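PDB 6QZO: peroxidase from Cellulomonas bogoriensis 69B4 = DSM 16987, which probably acts as a heme b-dependent peroxidase of the dye-decolorizing (DyP) type, using hydrogen peroxide to oxidise its substrates. Local coordinates for residues V51-A56 with G168-R173; S63-L68 with G373-Q378; T229-R234 with A362-P367; E35-I40 with T100-F105. All coordinates share one frame; numbering follows the deposited sequence.

In the fold
The chain folds into two ferredoxin-like halves, each with a four-stranded antiparallel sheet. Contact 1 closes one side of the N-terminal sheet and contact 3 the matching side of the C-terminal one, with their centres about 17 Å apart. Contacts 3 and 4, about 11 Å between centres, sit where the two sheets meet: F105 N bonds to A365 O at 2.7 Å. Contact 2 brings the C-terminal segment back onto the N-terminal half, and its V376 CG1 lies 4.0 Å from V103 CG2 of contact 4. Contact 3 comes nearest the heme, with the V232 side chain about 8 Å from it; contacts 1 and 2 lie away from that pocket.

Contact 1. Residues V51-A56 with G168-R173; sequences VALDLA and GLASVR
L53, D54 and L55 run antiparallel to A170, S171 and V172, the short strand axes making 135° to each other, so the pair is strongly twisted. The tight part is the backbone seam. R173 N reaches A52 O at 2.8 Å, and D54 exchanges two bonds with S171: D54 N to S171 O at 2.8 Å and S171 N to D54 O at 2.9 Å. Beyond the strand end the seam slackens, since A56 N meets L169 O at 3.2 Å from above the carbonyl plane. A170 CB, on the same face as L55, touches L53 CB at 4.0 Å and L55 CD2 at 4.1 Å.

The other face is more open: S171 is exposed, and D54 beside it is partly so. Here R173, with CG anti to its backbone N (chi1 180°) and the chain stretched out to NE, crosses the D54 side chain at a slant and brings NH1 to D54 OD2 at 2.8 Å. OD2 uses its syn lone pair and lies in the guanidinium plane, though the two flat groups are turned 51° apart. C139 O takes the NE hydrogen, while D142 N holds D54 OD1. A methionine in place of R173 would probably leave D54 OD2 without its charged mate and C139 O without its donor.

The face with A170 and L55 lies under helix 61-78, where L55 meets V64 and L67; L53 also touches this helix, through W71. V51 and V172 lean on helix 152-165, and V172 also touches P316 of the second subunit.

Contact 2. Residues S63-L68 with G373-Q378; sequences SVERLL and GEYVGQ
Residues Y375 to Q378 make a type II beta turn, closed by Q378 N to Y375 O at 3.1 Å, and its V376 comes within 6.2 Å of L68, CA to CA, on one side of helix 61-78. This helix-against-turn packing joins the C-terminal end of the chain to the N-terminal ferredoxin-like half, and no hydrogen bond crosses between the two segments.

Y375 and L68 carry most of it. Y375 has CG lodged between its own N and carbonyl carbon (chi1 72°), which swings the ring toward the helix; L68 CB sits 4.0 Å from Y375 CD1, and Y375 OH lies 3.3 Å from E65 CG, a contact and not a hydrogen bond. The E65 carboxylate plane lies only 7° from that of the ring, although the two side chains cross at about a right angle. OE2 is taken by a salt bridge to R69, and an alanine at E65 would probably leave R69 without that mate and uncover the hydroxyl end of the tyrosine. Q378 covers one ring face, its CB 3.6 Å above the centre. G377 has positive phi and stands at the N-cap of the last helix; a CB there would lie 3.2 Å from L68 CD1.

Contact 3. Residues T229-R234 with A362-P367; sequences TSMVVR and AVFAVP
The F364 ring and the M231 thioether make a Met-aromatic contact across two antiparallel strands of the C-terminal ferredoxin-like sheet. SD stands 5.3 Å from the ring centroid and 53° off its normal, an oblique approach. The methionine reaches this place with CG anti to its backbone N (chi1 170°) and the chain extended beyond, and V144 of strand 143-149, in the other sheet, touches both side chains.

T229, V233, A362 and V366 share this face with M231 and F364. The opposite face carries S230, V232, V363 and A365, where V335 of helix 335-338 packs on S230, V232 and V363. The V232 side chain is about 6 Å from that of F328, which binds heme, and about 8 Å from the heme itself.

Six backbone hydrogen bonds join the strands in reciprocal pairs, T229 with V366, M231 with F364 and V233 with A362. F364 N approaches M231 O in the carbonyl plane at 2.9 Å, whereas V366 N to T229 O, at 2.7 Å, is tilted out of it. S230 OG and T229 OG1 turn to partners elsewhere, Q332 O and L215 O.

V366 CG2 touches M231 CB at 3.8 Å. T229 and V366 lie side by side, pointing the same way, and T229, whose methyl takes the place between N and carbonyl carbon, sets CG2 3.6 Å from V366 CB.

Contact 4. Residues E35-I40 with T100-F105; sequences EHQAGI and TVTVGF
Q37 and V103 are joined by a two-point hydrogen bond between a side-chain amide and a strand backbone. V103 N gives to Q37 OE1 at 2.9 Å, almost straight at 175°, and Q37 NE2 gives to V103 O, also at 2.9 Å. The second bond lies on a lone pair of the V103 carbonyl and close to the amide plane, so both ends of the glutamine amide are fixed and its flip is settled. NE2 has a second acceptor in P367 O, which ties the same amide to the C-terminal half.

One further polar bond comes from T102. With OG1 beside its backbone N (chi1 -49°), the hydroxyl donates to A38 O at 2.8 Å, in the carbonyl plane and on a lone pair. That torsion also carries the methyl to the other side, toward I40.

The apolar touches are few. T102 CG2 meets I40 CD1 at 3.9 Å, the two side chains crossing at about a right angle, and A38 CB rests 3.9 Å from T100 CG2.

Close backbone packing is the last kind. G39 passes both threonine hydroxyls, its CA 3.5 Å from T102 OG1 and 3.6 Å from T100 OG1. A side chain would probably not fit, since a CB would run into T102 OG1; phi is also positive, 93°. G39 O accepts from Q146 NE2 of the adjoining strand.

Strand 100-105 is an outermost strand of the N-terminal ferredoxin-like sheet. Q37 bonds to its edge at V103, much as a neighbouring strand's backbone would, A38 to I40 lie against the threonine side chains, and further along F105 bonds to A365 of the C-terminal sheet.

Contact 1. Residues V51-A56 with G168-R173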
loop_
_atom_site.group_PDB
_atom_site.type_symbol
_atom_site.label_atom_id
_atom_site.label_comp_id
_atom_site.label_asym_id
_atom_site.label_seq_id
_atom_site.Cartn_x
_atom_site.Cartn_y
_atom_site.Cartn_z
ATOM N N VAL A 51 10.184 9.039 -2.702
ATOM C CA VAL A 51 9.953 9.736 -3.991
ATOM C C VAL A 51 11.274 10.346 -4.474
ATOM O O VAL A 51 11.712 11.347 -3.890
ATOM C CB VAL A 51 8.845 10.794 -3.866
ATOM C CG1 VAL A 51 8.499 11.386 -5.221
ATOM C CG2 VAL A 51 7.592 10.216 -3.207
ATOM N N ALA A 52 11.887 9.727 -5.478
ATOM C CA ALA A 52 13.047 10.258 -6.211
ATOM C C ALA A 52 12.544 11.209 -7.291
ATOM O O ALA A 52 11.620 10.830 -8.046
ATOM C CB ALA A 52 13.864 9.136 -6.810
ATOM N N LEU A 53 13.139 12.400 -7.362
ATOM C CA LEU A 53 12.818 13.385 -8.415
ATOM C C LEU A 53 14.103 13.724 -9.159
ATOM O O LEU A 53 15.185 13.577 -8.571
ATOM C CB LEU A 53 12.161 14.618 -7.786
ATOM C CG LEU A 53 10.865 14.335 -7.012
ATOM C CD1 LEU A 53 11.126 14.263 -5.515
ATOM C CD2 LEU A 53 9.814 15.391 -7.310
ATOM N N ASP A 54 13.965 14.090 -10.427
ATOM C CA ASP A 54 15.075 14.592 -11.272
ATOM C C ASP A 54 14.834 16.073 -11.563
ATOM O O ASP A 54 13.710 16.451 -11.925
ATOM C CB ASP A 54 15.217 13.748 -12.538
ATOM C CG ASP A 54 15.940 12.443 -12.323
ATOM O OD1 ASP A 54 16.612 12.294 -11.272
ATOM O OD2 ASP A 54 15.812 11.580 -13.205
ATOM N N LEU A 55 15.852 16.901 -11.379
ATOM C CA LEU A 55 15.778 18.352 -11.687
ATOM C C LEU A 55 15.636 18.522 -13.203
ATOM O O LEU A 55 16.143 17.674 -13.943
ATOM C CB LEU A 55 17.033 19.037 -11.139
ATOM C CG LEU A 55 17.170 18.977 -9.619
ATOM C CD1 LEU A 55 18.548 19.407 -9.176
ATOM C CD2 LEU A 55 16.109 19.881 -8.993
ATOM N N ALA A 56 14.935 19.562 -13.652
ATOM C CA ALA A 56 14.912 19.962 -15.085
ATOM C C ALA A 56 16.330 20.332 -15.533
ATOM O O ALA A 56 17.098 20.786 -14.684
ATOM C CB ALA A 56 13.943 21.100 -15.277
ATOM N N GLY A 168 7.643 21.797 -12.501
ATOM C CA GLY A 168 8.446 22.773 -13.263
ATOM C C GLY A 168 9.884 22.923 -12.753
ATOM O O GLY A 168 10.691 23.508 -13.520
ATOM N N LEU A 169 10.198 22.422 -11.547
ATOM C CA LEU A 169 11.577 22.441 -10.974
ATOM C C LEU A 169 12.169 21.026 -10.977
ATOM O O LEU A 169 13.378 20.868 -11.236
ATOM C CB LEU A 169 11.533 22.989 -9.544
ATOM C CG LEU A 169 10.849 24.349 -9.390
ATOM C CD1 LEU A 169 10.578 24.656 -7.915
ATOM C CD2 LEU A 169 11.688 25.451 -10.027
ATOM N N ALA A 170 11.342 20.031 -10.667
ATOM C CA ALA A 170 11.747 18.610 -10.639
ATOM C C ALA A 170 10.538 17.749 -10.970
ATOM O O ALA A 170 9.420 18.142 -10.590
ATOM C CB ALA A 170 12.309 18.270 -9.293
ATOM N N SER A 171 10.780 16.624 -11.645
ATOM C CA SER A 171 9.733 15.631 -11.989
ATOM C C SER A 171 10.062 14.296 -11.319
ATOM O O SER A 171 11.245 14.057 -10.999
ATOM C CB SER A 171 9.580 15.518 -13.467
ATOM O OG SER A 171 10.785 15.064 -14.064
ATOM N N VAL A 172 9.038 13.490 -11.071
ATOM C CA VAL A 172 9.151 12.165 -10.398
ATOM C C VAL A 172 9.978 11.243 -11.299
ATOM O O VAL A 172 9.713 11.197 -12.507
ATOM C CB VAL A 172 7.775 11.548 -10.106
ATOM C CG1 VAL A 172 7.911 10.140 -9.542
ATOM C CG2 VAL A 172 6.963 12.425 -9.174
ATOM N N ARG A 173 10.956 10.553 -10.710
ATOM C CA ARG A 173 11.781 9.541 -11.409
ATOM C C ARG A 173 11.250 8.154 -11.030
ATOM O O ARG A 173 10.990 7.334 -11.934
ATOM C CB ARG A 173 13.244 9.734 -11.005
ATOM C CG ARG A 173 14.191 8.742 -11.664
ATOM C CD ARG A 173 15.592 8.864 -11.103
ATOM N NE ARG A 173 16.410 7.850 -11.742
ATOM C CZ ARG A 173 16.939 7.950 -12.958
ATOM N NH1 ARG A 173 16.765 9.040 -13.686
ATOM N NH2 ARG A 173 17.654 6.953 -13.445
#

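Contact 2. Residues S63-L68 with G373-Q378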
loop_
_atom_site.group_PDB
_atom_site.type_symbol
_atom_site.label_atom_id
_atom_site.label_comp_id
_atom_site.label_asym_id
_atom_site.label_seq_id
_atom_site.Cartn_x
_atom_site.Cartn_y
_atom_site.Cartn_z
ATOM N N SER A 63 16.724 27.798 -8.658
ATOM C CA SER A 63 15.691 26.737 -8.797
ATOM C C SER A 63 15.749 25.812 -7.587
ATOM O O SER A 63 14.705 25.588 -6.955
ATOM C CB SER A 63 15.884 25.927 -10.051
ATOM O OG SER A 63 15.691 26.743 -11.185
ATOM N N VAL A 64 16.929 25.261 -7.322
ATOM C CA VAL A 64 17.124 24.250 -6.245
ATOM C C VAL A 64 16.747 24.910 -4.921
ATOM O O VAL A 64 15.989 24.286 -4.135
ATOM C CB VAL A 64 18.563 23.708 -6.241
ATOM C CG1 VAL A 64 18.815 22.730 -5.098
ATOM C CG2 VAL A 64 18.900 23.073 -7.584
ATOM N N GLU A 65 17.216 26.143 -4.704
ATOM C CA GLU A 65 16.935 26.872 -3.448
ATOM C C GLU A 65 15.426 27.042 -3.261
ATOM O O GLU A 65 14.926 26.678 -2.178
ATOM C CB GLU A 65 17.574 28.251 -3.442
ATOM C CG GLU A 65 17.464 28.867 -2.059
ATOM C CD GLU A 65 18.023 30.265 -1.968
ATOM O OE1 GLU A 65 19.039 30.548 -2.633
ATOM O OE2 GLU A 65 17.439 31.056 -1.221
ATOM N N ARG A 66 14.751 27.598 -4.268
ATOM C CA ARG A 66 13.275 27.797 -4.260
ATOM C C ARG A 66 12.583 26.471 -3.897
ATOM O O ARG A 66 11.745 26.463 -2.974
ATOM C CB ARG A 66 12.799 28.323 -5.620
ATOM C CG ARG A 66 11.318 28.663 -5.679
ATOM C CD ARG A 66 10.919 29.833 -4.782
ATOM N NE ARG A 66 9.466 30.007 -4.740
ATOM C CZ ARG A 66 8.838 31.122 -4.360
ATOM N NH1 ARG A 66 9.527 32.193 -4.001
ATOM N NH2 ARG A 66 7.515 31.169 -4.342
ATOM N N LEU A 67 12.943 25.388 -4.578
ATOM C CA LEU A 67 12.346 24.046 -4.366
ATOM C C LEU A 67 12.458 23.640 -2.889
ATOM O O LEU A 67 11.447 23.240 -2.304
ATOM C CB LEU A 67 13.084 23.041 -5.251
ATOM C CG LEU A 67 12.596 21.608 -5.129
ATOM C CD1 LEU A 67 11.108 21.516 -5.424
ATOM C CD2 LEU A 67 13.374 20.690 -6.072
ATOM N N LEU A 68 13.659 23.720 -2.321
ATOM C CA LEU A 68 13.930 23.363 -0.898
ATOM C C LEU A 68 13.136 24.268 0.041
ATOM O O LEU A 68 12.741 23.801 1.130
ATOM C CB LEU A 68 15.429 23.490 -0.612
ATOM C CG LEU A 68 16.323 22.536 -1.390
ATOM C CD1 LEU A 68 17.786 22.789 -1.046
ATOM C CD2 LEU A 68 15.936 21.080 -1.121
ATOM N N GLY A 373 12.413 29.209 10.773
ATOM C CA GLY A 373 12.967 30.329 9.988
ATOM C C GLY A 373 14.139 29.937 9.097
ATOM O O GLY A 373 14.545 30.756 8.280
ATOM N N GLU A 374 14.655 28.714 9.229
ATOM C CA GLU A 374 15.674 28.150 8.312
ATOM C C GLU A 374 14.950 27.302 7.258
ATOM O O GLU A 374 13.720 27.212 7.323
ATOM C CB GLU A 374 16.723 27.379 9.121
ATOM C CG GLU A 374 17.466 28.245 10.134
ATOM C CD GLU A 374 18.462 27.508 11.026
ATOM O OE1 GLU A 374 18.489 26.260 11.004
ATOM O OE2 GLU A 374 19.279 28.191 11.692
ATOM N N TYR A 375 15.686 26.720 6.314
ATOM C CA TYR A 375 15.153 25.764 5.309
ATOM C C TYR A 375 16.148 24.615 5.109
ATOM O O TYR A 375 17.369 24.792 5.303
ATOM C CB TYR A 375 14.786 26.490 4.017
ATOM C CG TYR A 375 15.945 26.976 3.187
ATOM C CD1 TYR A 375 16.523 26.165 2.225
ATOM C CD2 TYR A 375 16.434 28.259 3.328
ATOM C CE1 TYR A 375 17.564 26.611 1.433
ATOM C CE2 TYR A 375 17.479 28.724 2.543
ATOM C CZ TYR A 375 18.043 27.898 1.592
ATOM O OH TYR A 375 19.075 28.345 0.824
ATOM N N VAL A 376 15.623 23.440 4.764
ATOM C CA VAL A 376 16.421 22.193 4.655
ATOM C C VAL A 376 17.455 22.389 3.535
ATOM O O VAL A 376 17.066 22.797 2.427
ATOM C CB VAL A 376 15.529 20.963 4.433
ATOM C CG1 VAL A 376 14.804 21.016 3.092
ATOM C CG2 VAL A 376 16.325 19.674 4.570
ATOM N N GLY A 377 18.734 22.139 3.846
ATOM C CA GLY A 377 19.843 22.169 2.876
ATOM C C GLY A 377 20.415 23.564 2.719
ATOM O O GLY A 377 21.274 23.768 1.849
ATOM N N GLN A 378 19.986 24.485 3.579
ATOM C CA GLN A 378 20.393 25.916 3.537
ATOM C C GLN A 378 21.929 26.042 3.596
ATOM O O GLN A 378 22.473 26.838 2.811
ATOM C CB GLN A 378 19.726 26.652 4.694
ATOM C CG GLN A 378 20.027 28.143 4.730
ATOM C CD GLN A 378 19.181 28.805 5.787
ATOM O OE1 GLN A 378 18.516 28.141 6.587
ATOM N NE2 GLN A 378 19.182 30.126 5.782
#

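Contact 3. Residues T229-R234 with A362-P367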
loop_
_atom_site.group_PDB
_atom_site.type_symbol
_atom_site.label_atom_id
_atom_site.label_comp_id
_atom_site.label_asym_id
_atom_site.label_seq_id
_atom_site.Cartn_x
_atom_site.Cartn_y
_atom_site.Cartn_z
ATOM N N THR A 229 23.881 13.138 7.270
ATOM C CA THR A 229 24.209 11.704 7.136
ATOM C C THR A 229 24.174 11.360 5.647
ATOM O O THR A 229 23.992 12.277 4.822
ATOM C CB THR A 229 23.252 10.858 7.996
ATOM O OG1 THR A 229 23.705 9.499 8.043
ATOM C CG2 THR A 229 21.823 10.901 7.495
ATOM N N SER A 230 24.397 10.086 5.342
ATOM C CA SER A 230 24.257 9.507 3.991
ATOM C C SER A 230 23.124 8.490 4.041
ATOM O O SER A 230 22.887 7.930 5.124
ATOM C CB SER A 230 25.538 8.886 3.529
ATOM O OG SER A 230 25.807 7.701 4.245
ATOM N N MET A 231 22.445 8.318 2.919
ATOM C CA MET A 231 21.287 7.414 2.766
ATOM C C MET A 231 21.556 6.496 1.577
ATOM O O MET A 231 21.913 7.012 0.514
ATOM C CB MET A 231 20.014 8.220 2.524
ATOM C CG MET A 231 18.825 7.373 2.116
ATOM S SD MET A 231 17.402 8.479 1.874
ATOM C CE MET A 231 16.296 7.370 1.024
ATOM N N VAL A 232 21.416 5.188 1.793
ATOM C CA VAL A 232 21.419 4.149 0.723
ATOM C C VAL A 232 20.002 3.583 0.629
ATOM O O VAL A 232 19.434 3.264 1.681
ATOM C CB VAL A 232 22.435 3.039 1.025
ATOM C CG1 VAL A 232 22.241 1.836 0.119
ATOM C CG2 VAL A 232 23.857 3.557 0.944
ATOM N N VAL A 233 19.481 3.469 -0.594
ATOM C CA VAL A 233 18.238 2.726 -0.914
ATOM C C VAL A 233 18.590 1.621 -1.904
ATOM O O VAL A 233 18.912 1.956 -3.057
ATOM C CB VAL A 233 17.156 3.654 -1.488
ATOM C CG1 VAL A 233 15.873 2.920 -1.816
ATOM C CG2 VAL A 233 16.866 4.793 -0.535
ATOM N N ARG A 234 18.553 0.368 -1.437
ATOM C CA ARG A 234 18.570 -0.839 -2.294
ATOM C C ARG A 234 17.156 -1.426 -2.309
ATOM O O ARG A 234 16.619 -1.739 -1.219
ATOM C CB ARG A 234 19.550 -1.880 -1.762
ATOM C CG ARG A 234 20.969 -1.379 -1.587
ATOM C CD ARG A 234 21.763 -1.362 -2.872
ATOM N NE ARG A 234 22.343 -2.632 -3.213
ATOM C CZ ARG A 234 23.157 -2.847 -4.235
ATOM N NH1 ARG A 234 23.461 -1.882 -5.092
ATOM N NH2 ARG A 234 23.634 -4.067 -4.396
ATOM N N ALA A 362 20.415 3.541 -4.976
ATOM C CA ALA A 362 20.516 5.008 -4.939
ATOM C C ALA A 362 21.284 5.439 -3.691
ATOM O O ALA A 362 21.045 4.857 -2.600
ATOM C CB ALA A 362 19.142 5.580 -4.974
ATOM N N VAL A 363 22.167 6.425 -3.862
ATOM C CA VAL A 363 22.950 7.039 -2.754
ATOM C C VAL A 363 22.583 8.514 -2.691
ATOM O O VAL A 363 22.500 9.134 -3.761
ATOM C CB VAL A 363 24.464 6.843 -2.961
ATOM C CG1 VAL A 363 25.247 7.339 -1.771
ATOM C CG2 VAL A 363 24.784 5.389 -3.258
ATOM N N PHE A 364 22.362 9.028 -1.481
ATOM C CA PHE A 364 21.988 10.444 -1.228
ATOM C C PHE A 364 22.764 10.966 -0.023
ATOM O O PHE A 364 23.072 10.185 0.912
ATOM C CB PHE A 364 20.490 10.586 -0.964
ATOM C CG PHE A 364 19.639 10.060 -2.086
ATOM C CD1 PHE A 364 19.333 10.852 -3.173
ATOM C CD2 PHE A 364 19.174 8.758 -2.067
ATOM C CE1 PHE A 364 18.563 10.357 -4.215
ATOM C CE2 PHE A 364 18.409 8.276 -3.111
ATOM C CZ PHE A 364 18.104 9.068 -4.175
ATOM N N ALA A 365 23.076 12.263 -0.076
ATOM C CA ALA A 365 23.617 13.043 1.061
ATOM C C ALA A 365 22.430 13.710 1.746
ATOM O O ALA A 365 21.615 14.324 1.050
ATOM C CB ALA A 365 24.614 14.049 0.564
ATOM N N VAL A 366 22.341 13.571 3.058
ATOM C CA VAL A 366 21.188 14.042 3.860
ATOM C C VAL A 366 21.650 15.241 4.676
ATOM O O VAL A 366 22.466 15.102 5.592
ATOM C CB VAL A 366 20.658 12.890 4.735
ATOM C CG1 VAL A 366 19.527 13.334 5.648
ATOM C CG2 VAL A 366 20.216 11.721 3.860
ATOM N N PRO A 367 21.156 16.462 4.368
ATOM C CA PRO A 367 21.470 17.626 5.178
ATOM C C PRO A 367 21.125 17.386 6.647
ATOM O O PRO A 367 20.318 16.488 6.951
ATOM C CB PRO A 367 20.576 18.745 4.632
ATOM C CG PRO A 367 20.217 18.301 3.239
ATOM C CD PRO A 367 20.272 16.789 3.243
#

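Contact 4. Residues E35-I40 with T100-F105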
loop_
_atom_site.group_PDB
_atom_site.type_symbol
_atom_site.label_atom_id
_atom_site.label_comp_id
_atom_site.label_asym_id
_atom_site.label_seq_id
_atom_site.Cartn_x
_atom_site.Cartn_y
_atom_site.Cartn_z
ATOM N N GLU A 35 18.553 19.429 15.674
ATOM C CA GLU A 35 19.949 19.177 15.235
ATOM C C GLU A 35 19.919 18.333 13.950
ATOM O O GLU A 35 20.709 18.626 13.035
ATOM C CB GLU A 35 20.734 18.500 16.376
ATOM C CG GLU A 35 22.229 18.377 16.117
ATOM C CD GLU A 35 23.094 18.030 17.321
ATOM O OE1 GLU A 35 22.543 17.634 18.350
ATOM O OE2 GLU A 35 24.332 18.025 17.171
ATOM N N HIS A 36 19.033 17.339 13.868
ATOM C CA HIS A 36 18.951 16.404 12.707
ATOM C C HIS A 36 17.566 16.465 12.067
ATOM O O HIS A 36 16.618 16.900 12.746
ATOM C CB HIS A 36 19.265 14.973 13.151
ATOM C CG HIS A 36 20.391 14.860 14.128
ATOM N ND1 HIS A 36 21.713 14.986 13.749
ATOM C CD2 HIS A 36 20.397 14.591 15.452
ATOM C CE1 HIS A 36 22.487 14.799 14.801
ATOM N NE2 HIS A 36 21.698 14.561 15.865
ATOM N N GLN A 37 17.450 16.029 10.815
ATOM C CA GLN A 37 16.141 15.783 10.154
ATOM C C GLN A 37 15.450 14.634 10.895
ATOM O O GLN A 37 16.148 13.729 11.364
ATOM C CB GLN A 37 16.311 15.426 8.677
ATOM C CG GLN A 37 16.749 16.592 7.796
ATOM C CD GLN A 37 16.573 16.310 6.326
ATOM O OE1 GLN A 37 15.459 16.321 5.806
ATOM N NE2 GLN A 37 17.678 16.058 5.643
ATOM N N ALA A 38 14.125 14.679 11.023
ATOM C CA ALA A 38 13.321 13.562 11.567
ATOM C C ALA A 38 13.246 12.479 10.488
ATOM O O ALA A 38 13.608 12.780 9.330
ATOM C CB ALA A 38 11.957 14.061 11.964
ATOM N N GLY A 39 12.816 11.273 10.853
ATOM C CA GLY A 39 12.579 10.178 9.895
ATOM C C GLY A 39 13.791 9.296 9.734
ATOM O O GLY A 39 13.789 8.467 8.811
ATOM N N ILE A 40 14.785 9.465 10.615
ATOM C CA ILE A 40 16.058 8.687 10.616
ATOM C C ILE A 40 16.147 7.900 11.923
ATOM O O ILE A 40 16.090 6.648 11.845
ATOM C CB ILE A 40 17.264 9.605 10.361
ATOM C CG1 ILE A 40 17.103 10.342 9.028
ATOM C CG2 ILE A 40 18.556 8.820 10.398
ATOM C CD1 ILE A 40 17.994 11.564 8.888
ATOM N N THR A 100 6.682 12.160 8.863
ATOM C CA THR A 100 8.035 12.729 8.646
ATOM C C THR A 100 8.319 12.794 7.144
ATOM O O THR A 100 7.788 11.941 6.399
ATOM C CB THR A 100 9.139 11.903 9.327
ATOM O OG1 THR A 100 9.168 10.579 8.787
ATOM C CG2 THR A 100 8.981 11.836 10.827
ATOM N N VAL A 101 9.091 13.798 6.733
ATOM C CA VAL A 101 9.695 13.922 5.380
ATOM C C VAL A 101 11.184 14.089 5.613
ATOM O O VAL A 101 11.537 14.994 6.403
ATOM C CB VAL A 101 9.117 15.110 4.590
ATOM C CG1 VAL A 101 9.703 15.207 3.181
ATOM C CG2 VAL A 101 7.601 15.034 4.526
ATOM N N THR A 102 12.004 13.216 5.034
ATOM C CA THR A 102 13.485 13.286 5.088
ATOM C C THR A 102 13.965 13.602 3.673
ATOM O O THR A 102 13.549 12.857 2.742
ATOM C CB THR A 102 14.071 11.974 5.621
ATOM O OG1 THR A 102 13.377 11.594 6.821
ATOM C CG2 THR A 102 15.557 12.063 5.879
ATOM N N VAL A 103 14.741 14.683 3.516
ATOM C CA VAL A 103 15.240 15.158 2.191
ATOM C C VAL A 103 16.685 14.697 2.024
ATOM O O VAL A 103 17.508 14.959 2.922
ATOM C CB VAL A 103 15.150 16.692 2.070
ATOM C CG1 VAL A 103 15.510 17.174 0.674
ATOM C CG2 VAL A 103 13.774 17.189 2.471
ATOM N N GLY A 104 16.968 14.046 0.900
ATOM C CA GLY A 104 18.321 13.602 0.520
ATOM C C GLY A 104 18.669 14.177 -0.832
ATOM O O GLY A 104 17.751 14.316 -1.686
ATOM N N PHE A 105 19.940 14.511 -1.020
ATOM C CA PHE A 105 20.472 15.104 -2.270
ATOM C C PHE A 105 21.364 14.078 -2.962
ATOM O O PHE A 105 22.266 13.529 -2.315
ATOM C CB PHE A 105 21.285 16.367 -1.997
ATOM C CG PHE A 105 20.598 17.439 -1.193
ATOM C CD1 PHE A 105 19.217 17.593 -1.229
ATOM C CD2 PHE A 105 21.357 18.337 -0.448
ATOM C CE1 PHE A 105 18.611 18.608 -0.499
ATOM C CE2 PHE A 105 20.743 19.350 0.269
ATOM C CZ PHE A 105 19.373 19.480 0.249
#